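Local coordinates for hypothetical protein (Bacteroides eggerthii, PDB 4JGL) that is of unknown function but adopts a streptavidin-like fold, a curled antiparallel beta-sheet carrying two extra alpha helices, at residues Gly23-Ala28 with Pro43-Leu48; Pro50-Phe55 with Asn162-Tyr167; Arg62-Ile67 with Met88-Gly93; Asn68-Val73 with Cys81-Phe86. All blocks are in the same frame, centred on the assembly; numbering follows the deposited sequence. Where two conformers were deposited one is given.

Contact 1: residues Gly23-Ala28 with Pro43-Leu48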
# COMPACT_ATOMS: atom_id res chain seq x y z
N GLY A 23 -7.47 -5.25 -0.36
CA GLY A 23 -6.25 -5.31 0.42
C GLY A 23 -5.28 -6.35 -0.08
O GLY A 23 -5.68 -7.38 -0.65
N TYR A 24 -4.01 -6.11 0.19
CA TYR A 24 -2.92 -6.95 -0.28
C TYR A 24 -1.84 -7.06 0.75
O TYR A 24 -1.49 -6.07 1.42
CB TYR A 24 -2.28 -6.39 -1.56
CG TYR A 24 -3.28 -6.20 -2.66
CD1 TYR A 24 -3.64 -7.26 -3.48
CD2 TYR A 24 -3.90 -4.99 -2.85
CE1 TYR A 24 -4.60 -7.10 -4.47
CE2 TYR A 24 -4.89 -4.84 -3.79
CZ TYR A 24 -5.21 -5.87 -4.63
OH TYR A 24 -6.18 -5.73 -5.58
N LEU A 25 -1.26 -8.25 0.86
CA LEU A 25 0.06 -8.37 1.46
C LEU A 25 1.10 -8.14 0.37
O LEU A 25 0.90 -8.49 -0.79
CB LEU A 25 0.25 -9.75 2.06
CG LEU A 25 -0.59 -10.03 3.30
CD1 LEU A 25 -0.46 -11.51 3.75
CD2 LEU A 25 -0.29 -9.07 4.43
N MSE A 26 2.21 -7.50 0.76
CA MSE A 26 3.23 -7.04 -0.18
C MSE A 26 4.62 -7.52 0.26
O MSE A 26 5.44 -6.74 0.74
CB MSE A 26 3.23 -5.52 -0.31
CG MSE A 26 1.88 -4.94 -0.77
SE MSE A 26 1.97 -3.11 -1.11
CE MSE A 26 3.21 -3.17 -2.65
N PRO A 27 4.88 -8.82 0.08
CA PRO A 27 6.25 -9.30 0.30
C PRO A 27 7.15 -8.77 -0.82
O PRO A 27 6.68 -8.48 -1.93
CB PRO A 27 6.09 -10.82 0.21
CG PRO A 27 4.95 -11.00 -0.72
CD PRO A 27 3.99 -9.86 -0.42
N ALA A 28 8.44 -8.67 -0.52
CA ALA A 28 9.46 -8.27 -1.47
C ALA A 28 10.41 -9.44 -1.66
O ALA A 28 10.95 -9.96 -0.71
CB ALA A 28 10.22 -7.03 -1.00
N PRO A 43 5.82 -8.76 5.20
CA PRO A 43 5.15 -7.98 4.20
C PRO A 43 4.86 -6.53 4.61
O PRO A 43 4.70 -6.18 5.76
CB PRO A 43 3.83 -8.72 4.07
CG PRO A 43 3.54 -9.21 5.47
CD PRO A 43 4.88 -9.48 6.08
N ASP A 44 4.85 -5.68 3.60
CA ASP A 44 4.13 -4.43 3.69
C ASP A 44 2.67 -4.72 3.33
O ASP A 44 2.31 -5.87 3.05
CB ASP A 44 4.76 -3.43 2.74
CG ASP A 44 5.90 -2.65 3.38
OD1 ASP A 44 6.33 -3.02 4.50
OD2 ASP A 44 6.34 -1.67 2.76
N TYR A 45 1.84 -3.69 3.34
CA TYR A 45 0.43 -3.87 3.12
C TYR A 45 -0.03 -2.89 2.06
O TYR A 45 0.37 -1.72 2.09
CB TYR A 45 -0.35 -3.60 4.42
CG TYR A 45 0.17 -4.40 5.58
CD1 TYR A 45 1.25 -3.97 6.34
CD2 TYR A 45 -0.37 -5.63 5.85
CE1 TYR A 45 1.74 -4.72 7.39
CE2 TYR A 45 0.10 -6.41 6.91
CZ TYR A 45 1.16 -5.96 7.65
OH TYR A 45 1.64 -6.71 8.71
N GLY A 46 -0.89 -3.34 1.17
CA GLY A 46 -1.45 -2.48 0.17
C GLY A 46 -2.95 -2.37 0.22
O GLY A 46 -3.63 -3.30 0.64
N TYR A 47 -3.46 -1.27 -0.33
CA TYR A 47 -4.90 -1.03 -0.35
C TYR A 47 -5.25 -0.27 -1.61
O TYR A 47 -4.81 0.86 -1.78
CB TYR A 47 -5.31 -0.24 0.89
CG TYR A 47 -6.78 -0.18 1.21
CD1 TYR A 47 -7.48 -1.28 1.63
CD2 TYR A 47 -7.45 1.01 1.18
CE1 TYR A 47 -8.82 -1.20 1.99
CE2 TYR A 47 -8.78 1.10 1.51
CZ TYR A 47 -9.46 0.01 1.93
OH TYR A 47 -10.80 0.14 2.26
N LEU A 48 -6.00 -0.92 -2.49
CA LEU A 48 -6.41 -0.31 -3.75
C LEU A 48 -7.82 0.24 -3.60
O LEU A 48 -8.71 -0.48 -3.15
CB LEU A 48 -6.35 -1.33 -4.89
CG LEU A 48 -6.52 -0.79 -6.31
CD1 LEU A 48 -5.26 -0.10 -6.74
CD2 LEU A 48 -6.86 -1.93 -7.26
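Tyr-24 and Gly-46 face each other as a hydrogen-bonded pair in the antiparallel ladder that joins strands 22-29 and 44-49 of the streptavidin-like sheet; the two short segments run at 153° to one another. Four backbone bonds hold them. Gly-46 N gives an almost straight bond to Tyr-24 O at 2.8 Å, answered by Tyr-24 N to Gly-46 O. At the next hydrogen-bonded pair, Met-26 N reaches Asp-44 O at 2.8 Å, and Asp-44 N returns to Met-26 O at 3.1 Å.

The apolar contacts divide between the two faces. On the Leu-25 and Tyr-45 face these side chains lie alongside each other, pointing the same way, and Leu-25 CD2 rests 3.7 Å from Tyr-45 CE2 while also meeting Pro-43 CG at 4.0 Å. The Tyr-45 ring goes on to a cation-pi contact with Lys-147 of helix 142-153.

The other face carries Tyr-24, Met-26 and Asp-44, whose carboxylate turns away to Lys-57 and His-59. Leu-48 CB sits at the edge of the Tyr-24 ring, 4.0 Å from CE2. Selenomethionine Met-26 bends at chi3 (65°), and its SE lies over side-chain-less Gly-46, 3.7 Å from Gly-46 N.

Contact 2: residues Pro50-Phe55 with Asn162-Tyr167. With EDO (1,2-ethanediol), chain E.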
# COMPACT_ATOMS: atom_id res chain seq x y z
N PRO A 50 -10.48 1.89 -5.89
CA PRO A 50 -10.94 2.35 -7.19
C PRO A 50 -11.88 3.55 -7.13
O PRO A 50 -11.87 4.34 -8.07
CB PRO A 50 -11.65 1.12 -7.75
CG PRO A 50 -11.04 -0.05 -7.02
CD PRO A 50 -10.73 0.46 -5.68
N GLU A 51 -12.63 3.72 -6.04
CA GLU A 51 -13.57 4.85 -5.89
C GLU A 51 -12.85 6.21 -5.81
O GLU A 51 -13.45 7.27 -6.05
CB GLU A 51 -14.46 4.67 -4.64
CG GLU A 51 -13.81 5.15 -3.34
CD GLU A 51 -14.80 5.54 -2.24
OE1 GLU A 51 -15.95 5.91 -2.55
OE2 GLU A 51 -14.42 5.48 -1.04
N LYS A 52 -11.58 6.20 -5.43
CA LYS A 52 -10.80 7.42 -5.30
C LYS A 52 -9.58 7.46 -6.23
O LYS A 52 -8.89 8.48 -6.28
CB LYS A 52 -10.31 7.55 -3.87
CG LYS A 52 -11.41 7.62 -2.82
CD LYS A 52 -11.09 8.66 -1.78
CE LYS A 52 -11.48 10.08 -2.23
NZ LYS A 52 -10.32 10.95 -2.64
N GLY A 53 -9.30 6.39 -6.95
CA GLY A 53 -8.10 6.29 -7.75
C GLY A 53 -6.82 6.38 -6.94
O GLY A 53 -5.85 6.98 -7.38
N LEU A 54 -6.84 5.79 -5.74
CA LEU A 54 -5.68 5.78 -4.86
C LEU A 54 -5.22 4.36 -4.58
O LEU A 54 -6.01 3.41 -4.55
CB LEU A 54 -6.01 6.44 -3.54
CG LEU A 54 -6.54 7.87 -3.61
CD1 LEU A 54 -6.88 8.33 -2.20
CD2 LEU A 54 -5.52 8.81 -4.26
N PHE A 55 -3.92 4.24 -4.38
CA PHE A 55 -3.27 3.02 -3.93
C PHE A 55 -2.44 3.38 -2.72
O PHE A 55 -1.60 4.28 -2.79
CB PHE A 55 -2.40 2.41 -5.02
CG PHE A 55 -1.60 1.24 -4.54
CD1 PHE A 55 -2.23 0.03 -4.28
CD2 PHE A 55 -0.26 1.36 -4.26
CE1 PHE A 55 -1.52 -1.07 -3.76
CE2 PHE A 55 0.46 0.25 -3.75
CZ PHE A 55 -0.19 -0.93 -3.48
N ASN A 162 -9.46 11.88 6.95
CA ASN A 162 -9.83 13.10 6.24
C ASN A 162 -8.91 13.40 5.08
O ASN A 162 -9.34 13.83 4.02
CB ASN A 162 -9.87 14.31 7.18
CG ASN A 162 -10.98 14.22 8.22
OD1 ASN A 162 -11.92 13.45 8.09
ND2 ASN A 162 -10.85 15.02 9.29
N LEU A 163 -7.60 13.17 5.25
CA LEU A 163 -6.68 13.32 4.13
C LEU A 163 -7.08 12.45 2.94
O LEU A 163 -7.07 12.89 1.80
CB LEU A 163 -5.24 12.98 4.55
CG LEU A 163 -4.19 12.95 3.44
CD1 LEU A 163 -3.99 14.32 2.80
CD2 LEU A 163 -2.88 12.42 3.99
N VAL A 164 -7.39 11.19 3.21
CA VAL A 164 -7.76 10.27 2.16
C VAL A 164 -9.11 10.66 1.55
O VAL A 164 -9.24 10.73 0.34
CB VAL A 164 -7.76 8.83 2.67
CG1 VAL A 164 -8.38 7.87 1.63
CG2 VAL A 164 -6.32 8.38 2.98
N ASP A 165 -10.09 10.94 2.40
CA ASP A 165 -11.44 11.26 1.91
C ASP A 165 -11.45 12.53 1.05
O ASP A 165 -12.22 12.62 0.09
CB ASP A 165 -12.44 11.44 3.06
CG ASP A 165 -12.83 10.13 3.71
OD1 ASP A 165 -12.59 9.07 3.09
OD2 ASP A 165 -13.38 10.17 4.83
N ASN A 166 -10.60 13.49 1.39
CA ASN A 166 -10.59 14.80 0.75
C ASN A 166 -9.54 14.89 -0.35
O ASN A 166 -9.37 15.95 -0.96
CB ASN A 166 -10.40 15.91 1.79
CG ASN A 166 -11.53 15.96 2.80
OD1 ASN A 166 -12.58 15.35 2.62
ND2 ASN A 166 -11.30 16.67 3.90
N TYR A 167 -8.85 13.79 -0.62
CA TYR A 167 -7.65 13.81 -1.45
C TYR A 167 -7.96 14.21 -2.88
O TYR A 167 -8.96 13.76 -3.46
CB TYR A 167 -7.00 12.43 -1.47
CG TYR A 167 -5.53 12.46 -1.86
CD1 TYR A 167 -4.55 12.67 -0.91
CD2 TYR A 167 -5.14 12.34 -3.18
CE1 TYR A 167 -3.20 12.72 -1.25
CE2 TYR A 167 -3.79 12.38 -3.54
CZ TYR A 167 -2.83 12.58 -2.57
OH TYR A 167 -1.51 12.63 -2.90
C1 EDO E . -11.63 5.44 3.42
O1 EDO E . -12.67 4.47 3.34
C2 EDO E . -11.83 6.24 4.70
O2 EDO E . -13.09 6.91 4.63
O HOH W 1 -12.85 7.87 0.72
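A G1 beta bulge, in which Gly-53 and Leu-54 both face Met-49, opens strand 54-61, and the lysine just before it reaches across to the C-terminal end of helix 158-165. Lys-52 and Val-164 make the main polar link: Lys-52 NZ donates to Val-164 O at 3.2 Å, nearly along the C=O axis. That carbonyl also accepts the backbone N-H of Tyr-167, so two donors grip it where the helix runs out. A second, weak bond from Lys-52 NZ reaches Tyr-167 O, also at 3.2 Å. The lysine chain is bent at chi2, chi3 and chi4, which lays CE 3.5 Å from Asp-165 O and brings the ammonium group among these carbonyls; the positive charge would probably suit the negative end of the helix dipole.

Beside this, Leu-54 packs with both methyls: CD1 against Val-164 CG1 at 4.1 Å, the two side chains running alongside in opposite senses, and CD2 3.7 Å from Tyr-167 CD2. Asp-165 is salt-bridged through OD2 to Lys-161, while OD1 accepts from a 1,2-ethanediol, probably from the crystallisation liquor, and from a water that also makes a weak bond to Glu-51 OE2.

The helix end thus lies against the sheet: Val-164 also touches Met-49 of strand 44-49, Tyr-167 packs on Ile-69 of strand 64-75, and its hydroxyl bonds to His-85 of strand 78-92.

Contact 3: residues Arg62-Ile67 with Met88-Gly93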
# COMPACT_ATOMS: atom_id res chain seq x y z
N ARG A 62 8.13 -1.08 14.19
CA ARG A 62 7.86 -1.20 15.63
C ARG A 62 6.56 -0.53 16.08
O ARG A 62 6.52 0.17 17.10
CB ARG A 62 9.05 -0.70 16.43
CG ARG A 62 9.95 -1.87 16.85
CD ARG A 62 11.11 -1.42 17.72
NE ARG A 62 11.66 -0.15 17.26
CZ ARG A 62 12.33 0.02 16.12
NH1 ARG A 62 12.56 -0.99 15.28
NH2 ARG A 62 12.77 1.24 15.83
N GLY A 63 5.49 -0.80 15.33
CA GLY A 63 4.16 -0.32 15.65
C GLY A 63 3.77 1.05 15.11
O GLY A 63 2.60 1.42 15.18
N ALA A 64 4.74 1.77 14.57
CA ALA A 64 4.46 3.01 13.86
C ALA A 64 4.19 2.64 12.42
O ALA A 64 4.80 1.70 11.89
CB ALA A 64 5.63 3.95 13.95
N TYR A 65 3.29 3.37 11.78
CA TYR A 65 2.96 3.09 10.39
C TYR A 65 3.38 4.23 9.48
O TYR A 65 3.19 5.41 9.81
CB TYR A 65 1.48 2.86 10.19
CG TYR A 65 0.89 1.71 10.95
CD1 TYR A 65 1.56 0.52 11.07
CD2 TYR A 65 -0.37 1.80 11.49
CE1 TYR A 65 1.02 -0.56 11.79
CE2 TYR A 65 -0.94 0.72 12.17
CZ TYR A 65 -0.22 -0.44 12.32
OH TYR A 65 -0.75 -1.53 13.00
N GLY A 66 3.94 3.86 8.34
CA GLY A 66 4.29 4.81 7.29
C GLY A 66 3.48 4.43 6.07
O GLY A 66 3.61 3.32 5.56
N ILE A 67 2.62 5.33 5.64
CA ILE A 67 1.70 5.05 4.56
C ILE A 67 1.90 6.00 3.39
O ILE A 67 1.71 7.21 3.51
CB ILE A 67 0.24 5.10 5.03
CG1 ILE A 67 0.07 4.24 6.28
CG2 ILE A 67 -0.69 4.64 3.89
CD1 ILE A 67 -1.30 4.32 6.89
N MSE A 88 2.62 9.50 8.38
CA MSE A 88 3.30 8.77 9.44
C MSE A 88 2.39 8.78 10.67
O MSE A 88 1.87 9.83 11.04
CB MSE A 88 4.66 9.42 9.70
CG MSE A 88 5.61 8.64 10.58
SE MSE A 88 7.47 9.38 10.52
CE MSE A 88 7.16 10.98 11.58
N ILE A 89 2.20 7.61 11.27
CA ILE A 89 1.33 7.42 12.41
C ILE A 89 2.14 6.78 13.53
O ILE A 89 2.53 5.62 13.40
CB ILE A 89 0.10 6.56 12.09
CG1 ILE A 89 -0.64 7.15 10.88
CG2 ILE A 89 -0.81 6.46 13.31
CD1 ILE A 89 -1.91 6.42 10.46
N VAL A 90 2.45 7.55 14.56
CA VAL A 90 3.40 7.15 15.58
C VAL A 90 2.70 7.05 16.93
O VAL A 90 2.25 8.06 17.44
CB VAL A 90 4.59 8.13 15.68
CG1 VAL A 90 5.57 7.69 16.74
CG2 VAL A 90 5.30 8.25 14.34
N PRO A 91 2.63 5.85 17.52
CA PRO A 91 2.04 5.73 18.84
C PRO A 91 2.88 6.38 19.92
O PRO A 91 4.11 6.32 19.89
CB PRO A 91 1.96 4.21 19.06
CG PRO A 91 1.98 3.62 17.72
CD PRO A 91 2.82 4.54 16.87
N ARG A 92 2.19 7.01 20.87
CA ARG A 92 2.83 7.59 22.04
C ARG A 92 2.08 7.17 23.30
O ARG A 92 0.99 6.59 23.24
CB ARG A 92 2.86 9.11 21.91
CG ARG A 92 3.74 9.61 20.80
CD ARG A 92 5.20 9.32 21.08
NE ARG A 92 6.08 9.86 20.05
CZ ARG A 92 7.22 9.31 19.66
NH1 ARG A 92 7.66 8.17 20.21
NH2 ARG A 92 7.95 9.88 18.71
N GLY A 93 2.66 7.49 24.45
CA GLY A 93 2.09 7.09 25.73
C GLY A 93 0.63 7.44 25.88
O GLY A 93 0.16 8.47 25.37
O HOH W 2 0.55 3.29 14.49
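Tyr-65 and Ile-89 form a hydrogen-bonded antiparallel pair, with the two short strand segments running at 177° to each other. Ile-89 N donates to Tyr-65 O at 2.8 Å and Tyr-65 N to Ile-89 O at 2.9 Å. Each carbonyl has a further CA-H contact, from Ala-64 CA to Ile-89 O and from Met-88 CA to Tyr-65 O. A water also donates to Ile-89 O and to Gly-63 O, bridging the strands just where the ladder gives out.

Tyr-65 and Ile-89 put their side chains on the same face, their CB atoms 4.4 Å apart. Ile-89 carries CG1 anti to its own carbonyl carbon (chi1 -54°), and the extended branch ends with CD1 4.2 Å from Ile-67 CD1, the two chains meeting at a slant. Here the long hairpin of strands 64-75 and 78-92, part of the curled streptavidin-like sheet, is covered by helix 142-153: Leu-151 touches Tyr-65, Ile-67 and Ile-89 together, and the Tyr-65 hydroxyl is hydrogen-bonded to Lys-147. The ring of Tyr-65 also has Gly-63 O 4.2 Å above one face, over its centre.

Nearer the open end of the hairpin, Pro-91 leans its ring toward the other strand. Its CG lies 3.4 Å from Gly-63 O, and its CD is 4.1 Å from Ala-64 CB. Ala-64 CB also comes close to Val-90 CG2, with 4.3 Å between the two methyls.

Contact 4: residues Asn68-Val73 with Cys81-Phe86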
# COMPACT_ATOMS: atom_id res chain seq x y z
N ASN A 68 2.30 5.44 2.27
CA ASN A 68 2.35 6.22 1.04
C ASN A 68 0.97 6.20 0.37
O ASN A 68 0.38 5.13 0.18
CB ASN A 68 3.41 5.67 0.08
CG ASN A 68 4.82 6.23 0.34
OD1 ASN A 68 4.98 7.36 0.79
ND2 ASN A 68 5.85 5.42 0.05
N ILE A 69 0.47 7.39 0.05
CA ILE A 69 -0.73 7.55 -0.76
C ILE A 69 -0.25 7.84 -2.17
O ILE A 69 0.36 8.89 -2.44
CB ILE A 69 -1.61 8.71 -0.28
CG1 ILE A 69 -2.09 8.49 1.15
CG2 ILE A 69 -2.83 8.83 -1.22
CD1 ILE A 69 -2.71 9.76 1.77
N TYR A 70 -0.47 6.87 -3.05
CA TYR A 70 -0.22 6.99 -4.49
C TYR A 70 -1.53 7.28 -5.17
O TYR A 70 -2.58 6.77 -4.76
CB TYR A 70 0.32 5.67 -5.08
CG TYR A 70 1.72 5.29 -4.66
CD1 TYR A 70 2.00 4.59 -3.49
CD2 TYR A 70 2.78 5.57 -5.49
CE1 TYR A 70 3.31 4.25 -3.18
CE2 TYR A 70 4.06 5.25 -5.17
CZ TYR A 70 4.34 4.60 -4.01
OH TYR A 70 5.66 4.27 -3.71
N THR A 71 -1.47 8.01 -6.28
CA THR A 71 -2.57 8.02 -7.22
C THR A 71 -2.31 6.94 -8.27
O THR A 71 -1.16 6.61 -8.53
CB THR A 71 -2.73 9.40 -7.87
OG1 THR A 71 -1.52 9.77 -8.53
CG2 THR A 71 -3.09 10.44 -6.82
N TYR A 72 -3.35 6.35 -8.83
CA TYR A 72 -3.14 5.32 -9.84
C TYR A 72 -4.11 5.48 -10.99
O TYR A 72 -5.21 6.03 -10.83
CB TYR A 72 -3.21 3.88 -9.30
CG TYR A 72 -4.58 3.29 -9.17
CD1 TYR A 72 -5.33 3.47 -8.03
CD2 TYR A 72 -5.14 2.56 -10.21
CE1 TYR A 72 -6.58 2.91 -7.90
CE2 TYR A 72 -6.39 2.01 -10.09
CZ TYR A 72 -7.11 2.18 -8.94
OH TYR A 72 -8.36 1.65 -8.80
N VAL A 73 -3.68 4.97 -12.12
CA VAL A 73 -4.51 4.78 -13.30
C VAL A 73 -4.22 3.38 -13.84
O VAL A 73 -3.14 2.82 -13.60
CB VAL A 73 -4.25 5.84 -14.38
CG1 VAL A 73 -4.54 7.25 -13.84
CG2 VAL A 73 -2.86 5.75 -14.97
N CYS A 81 1.19 3.56 -10.62
CA CYS A 81 1.11 4.26 -9.34
C CYS A 81 2.13 5.39 -9.27
O CYS A 81 3.33 5.17 -9.45
CB CYS A 81 1.36 3.31 -8.15
SG CYS A 81 0.28 1.93 -8.06
N THR A 82 1.65 6.60 -9.02
CA THR A 82 2.47 7.81 -8.94
C THR A 82 2.48 8.35 -7.51
O THR A 82 1.44 8.48 -6.90
CB THR A 82 1.92 8.90 -9.88
OG1 THR A 82 1.87 8.39 -11.22
CG2 THR A 82 2.75 10.18 -9.82
N PRO A 83 3.66 8.64 -6.95
CA PRO A 83 3.72 9.13 -5.59
C PRO A 83 2.86 10.34 -5.34
O PRO A 83 2.67 11.18 -6.23
CB PRO A 83 5.20 9.47 -5.39
CG PRO A 83 5.91 8.60 -6.36
CD PRO A 83 5.00 8.43 -7.53
N GLY A 84 2.32 10.41 -4.13
CA GLY A 84 1.46 11.50 -3.72
C GLY A 84 1.93 12.11 -2.42
O GLY A 84 2.69 13.07 -2.41
N HIS A 85 1.51 11.50 -1.31
CA HIS A 85 1.84 11.96 0.03
C HIS A 85 2.26 10.78 0.88
O HIS A 85 1.99 9.64 0.54
CB HIS A 85 0.65 12.69 0.66
CG HIS A 85 0.42 14.05 0.08
ND1 HIS A 85 -0.13 14.23 -1.16
CD2 HIS A 85 0.73 15.28 0.56
CE1 HIS A 85 -0.17 15.53 -1.43
NE2 HIS A 85 0.34 16.19 -0.40
N PHE A 86 2.88 11.09 2.00
CA PHE A 86 3.31 10.12 3.01
C PHE A 86 2.73 10.52 4.35
O PHE A 86 2.91 11.66 4.79
CB PHE A 86 4.83 10.09 3.06
CG PHE A 86 5.37 9.16 4.12
CD1 PHE A 86 5.34 7.80 3.95
CD2 PHE A 86 5.87 9.68 5.29
CE1 PHE A 86 5.81 6.95 4.97
CE2 PHE A 86 6.38 8.83 6.27
CZ PHE A 86 6.32 7.49 6.09
O HOH W 3 0.16 11.63 -7.33
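Thr-82 O accepts from Thr-71 N at 3.0 Å and also has a CA-H contact from Tyr-70, whose CA lies 3.3 Å from Thr-82 O, so neighbouring residues of the facing strand close on one oxygen. Thr-82 N returns a nearly straight bond to Thr-71 O at 2.9 Å. This is the beta hairpin of strands 64-75 and 78-92, whose ladder is interrupted by a classic beta bulge: Gly-84 and His-85 both face Ile-69. Within it, Ile-69 N is bonded to His-85 O at 2.8 Å and His-85 N to Ile-69 O.

The Tyr-70 ring lies against the opposite strand before the bulge. CD2 comes to 3.8 Å from Cys-81 CB, and CE2 meets Pro-83 CG at 4.0 Å. Beyond these contacts the ring's hydroxyl is hydrogen-bonded to Pro-110 O. On the same strand, Tyr-72 packs its CB loosely on Cys-81 SG.

Thr-71 and Thr-82 share the other face with Ile-69 and His-85. Placed between backbone N and carbonyl carbon (chi1 58°), Thr-71 OG1 shares a water with Pro-83 O; the water donates to Pro-83 O. The His-85 ring leads away from Ile-69 to Tyr-167, its polar partner, while Ile-69 packs on Leu-163 and Val-164 of helix 158-165. At the far end, the Asn-68 amide and Phe-86 ring stand with their planes 65° apart, and in the conformer given Asn-68 OD1 approaches the ring edge, 3.2 Å from Phe-86 CD1.

How the contacts relate
All four contacts reach one curled antiparallel sheet. Contact 1 comes first along the chain and closes before the others open; contact 2 then spans a long loop, with contact 3 nested inside it and contact 4 inside contact 3. Contacts 3 and 4 are two parts of the same hairpin, their centres about 20 Å apart, and meet where the Phe-86 ring touches Gly-66. Contacts 2 and 4 are closest, with centres about 10 Å apart. Phe-55, on strand 54-61, packs against contact 1 and is also backbone-bonded to Tyr-70 of contact 4. Contact 2 brings the last helix, one of the two added to the streptavidin-like fold, back onto strands that come much earlier in the chain.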